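Local coordinates for protein MstE (Scytonema sp. PCC 10023, PDB 6SBF) that probably folds and cyclises linear isoprenoid precursors into polycyclic scaffolds of the merosterol type, as a single-domain class II terpene cyclase, at residues A[57-62]-A[97-102]. The protein carries 1 engineered substitution. Sequence-based numbering, arbitrary orientation. Where two conformers were deposited one is given.
Sequences GDEWVT and GEWGYN
With its CG trans to the backbone N (chi1 171°), the Tyr101 ring swings under Gly57, whereas Glu59, its CG trans to the carbonyl carbon and its chain extended beyond, carries its carboxylate along the loop to Gly100. The Gly57 CA sits over one face of the tyrosine ring, 3.6 Å from the centroid, in a CH-pi contact. Glycine suits the place because its bare CA lets the ring lie close beneath the backbone, and the Tyr101 hydroxyl continues past it to Ser55 O. On the same side of the ring Trp60 crosses it obliquely, its CE3 3.7 Å from Tyr101 CD1.

Backbone and carboxylate fix the register. Asp58 N donates to Tyr101 O at 2.9 Å. Gly100 N reaches Glu59 OE1 at 3.0 Å, nearly straight but from above the carboxylate plane; the same oxygen lies at the edge of the Trp99 indole, 3.3 Å from CD1. Glutamate is long enough to span this gap, and its carboxylate forms salt bridges with Arg91 through OE2 and with Arg94 through OE1. Asp58 OD1 also pairs with Arg91 and accepts a weak bond from Glu59 N. This buried join packs the 97-102 loop, which precedes helix 109-121, onto the N-terminus of helix 59-69, one of the inter-helix loop contacts of the alpha6-alpha6 barrel.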
loop_
_atom_site.group_PDB
_atom_site.type_symbol
_atom_site.label_atom_id
_atom_site.label_comp_id
_atom_site.label_asym_id
_atom_site.label_seq_id
_atom_site.Cartn_x
_atom_site.Cartn_y
_atom_site.Cartn_z
ATOM N N GLY A 57 1.578 -10.802 9.865
ATOM C CA GLY A 57 1.833 -10.824 8.407
ATOM C C GLY A 57 3.330 -10.986 8.086
ATOM O O GLY A 57 4.162 -10.416 8.770
ATOM N N ASP A 58 3.592 -11.714 6.991
ATOM C CA ASP A 58 5.001 -11.792 6.528
ATOM C C ASP A 58 5.094 -11.749 4.995
ATOM O O ASP A 58 5.697 -10.790 4.504
ATOM C CB ASP A 58 5.754 -12.971 7.170
ATOM C CG ASP A 58 5.211 -14.372 7.069
ATOM O OD1 ASP A 58 4.410 -14.694 6.190
ATOM O OD2 ASP A 58 5.648 -15.231 7.903
ATOM N N GLU A 59 4.468 -12.670 4.269
ATOM C CA GLU A 59 4.595 -12.657 2.788
ATOM C C GLU A 59 4.142 -11.303 2.271
ATOM O O GLU A 59 4.808 -10.683 1.459
ATOM C CB GLU A 59 3.762 -13.759 2.147
ATOM C CG GLU A 59 4.198 -15.158 2.509
ATOM C CD GLU A 59 3.295 -16.272 2.048
ATOM O OE1 GLU A 59 2.635 -16.148 0.996
ATOM O OE2 GLU A 59 3.252 -17.336 2.768
ATOM N N TRP A 60 2.935 -10.851 2.686
ATOM C CA TRP A 60 2.386 -9.582 2.201
ATOM C C TRP A 60 3.289 -8.414 2.607
ATOM O O TRP A 60 3.630 -7.541 1.788
ATOM C CB TRP A 60 0.974 -9.440 2.751
ATOM C CG TRP A 60 0.437 -8.051 2.628
ATOM C CD1 TRP A 60 0.404 -7.250 1.538
ATOM C CD2 TRP A 60 -0.195 -7.301 3.661
ATOM N NE1 TRP A 60 -0.230 -6.073 1.815
ATOM C CE2 TRP A 60 -0.585 -6.072 3.126
ATOM C CE3 TRP A 60 -0.460 -7.597 4.994
ATOM C CZ2 TRP A 60 -1.300 -5.129 3.865
ATOM C CZ3 TRP A 60 -1.168 -6.660 5.707
ATOM C CH2 TRP A 60 -1.551 -5.435 5.175
ATOM N N VAL A 61 3.653 -8.330 3.868
ATOM C CA VAL A 61 4.434 -7.211 4.407
ATOM C C VAL A 61 5.780 -7.175 3.691
ATOM O O VAL A 61 6.243 -6.075 3.301
ATOM C CB VAL A 61 4.594 -7.319 5.921
ATOM C CG1 VAL A 61 5.523 -6.258 6.437
ATOM C CG2 VAL A 61 3.242 -7.190 6.582
ATOM N N THR A 62 6.392 -8.317 3.452
ATOM C CA THR A 62 7.720 -8.387 2.773
ATOM C C THR A 62 7.592 -7.970 1.307
ATOM O O THR A 62 8.466 -7.237 0.830
ATOM C CB THR A 62 8.285 -9.785 3.002
ATOM O OG1 THR A 62 8.644 -9.919 4.374
ATOM C CG2 THR A 62 9.517 -10.056 2.170
ATOM N N GLY A 97 -0.243 -21.028 -6.629
ATOM C CA GLY A 97 0.960 -20.223 -6.771
ATOM C C GLY A 97 0.854 -18.853 -6.178
ATOM O O GLY A 97 1.807 -18.061 -6.327
ATOM N N GLU A 98 -0.244 -18.587 -5.468
ATOM C CA GLU A 98 -0.494 -17.272 -4.853
ATOM C C GLU A 98 0.339 -17.128 -3.576
ATOM O O GLU A 98 0.730 -18.135 -2.958
ATOM C CB GLU A 98 -1.978 -17.145 -4.535
ATOM C CG GLU A 98 -2.806 -17.107 -5.797
ATOM C CD GLU A 98 -4.289 -17.097 -5.514
ATOM O OE1 GLU A 98 -4.999 -16.388 -6.227
ATOM O OE2 GLU A 98 -4.707 -17.783 -4.534
ATOM N N TRP A 99 0.536 -15.887 -3.165
ATOM C CA TRP A 99 0.986 -15.563 -1.830
ATOM C C TRP A 99 -0.207 -15.032 -1.006
ATOM O O TRP A 99 -1.202 -14.629 -1.608
ATOM C CB TRP A 99 2.140 -14.599 -1.909
ATOM C CG TRP A 99 3.391 -15.170 -2.507
ATOM C CD1 TRP A 99 4.333 -15.887 -1.863
ATOM C CD2 TRP A 99 3.828 -15.028 -3.873
ATOM N NE1 TRP A 99 5.359 -16.231 -2.728
ATOM C CE2 TRP A 99 5.071 -15.672 -3.952
ATOM C CE3 TRP A 99 3.329 -14.416 -5.003
ATOM C CZ2 TRP A 99 5.812 -15.689 -5.120
ATOM C CZ3 TRP A 99 4.080 -14.415 -6.158
ATOM C CH2 TRP A 99 5.295 -15.058 -6.214
ATOM N N GLY A 100 -0.059 -15.015 0.323
ATOM C CA GLY A 100 -1.100 -14.515 1.209
ATOM C C GLY A 100 -0.529 -13.743 2.361
ATOM O O GLY A 100 0.683 -13.428 2.423
ATOM N N TYR A 101 -1.368 -13.408 3.325
ATOM C CA TYR A 101 -0.968 -12.551 4.450
ATOM C C TYR A 101 0.264 -13.170 5.137
ATOM O O TYR A 101 1.199 -12.477 5.460
ATOM C CB TYR A 101 -2.159 -12.481 5.395
ATOM C CG TYR A 101 -1.952 -11.837 6.730
ATOM C CD1 TYR A 101 -1.877 -10.475 6.886
ATOM C CD2 TYR A 101 -1.844 -12.629 7.879
ATOM C CE1 TYR A 101 -1.716 -9.879 8.119
ATOM C CE2 TYR A 101 -1.648 -12.023 9.106
ATOM C CZ TYR A 101 -1.562 -10.665 9.250
ATOM O OH TYR A 101 -1.423 -10.100 10.483
ATOM N N ASN A 102 0.173 -14.472 5.378
ATOM C CA ASN A 102 1.272 -15.242 5.983
ATOM C C ASN A 102 1.043 -16.713 5.596
ATOM O O ASN A 102 0.158 -17.054 4.802
ATOM C CB ASN A 102 1.396 -15.054 7.512
ATOM C CG ASN A 102 0.178 -15.546 8.261
ATOM O OD1 ASN A 102 -0.525 -16.416 7.737
ATOM N ND2 ASN A 102 0.018 -15.005 9.479
#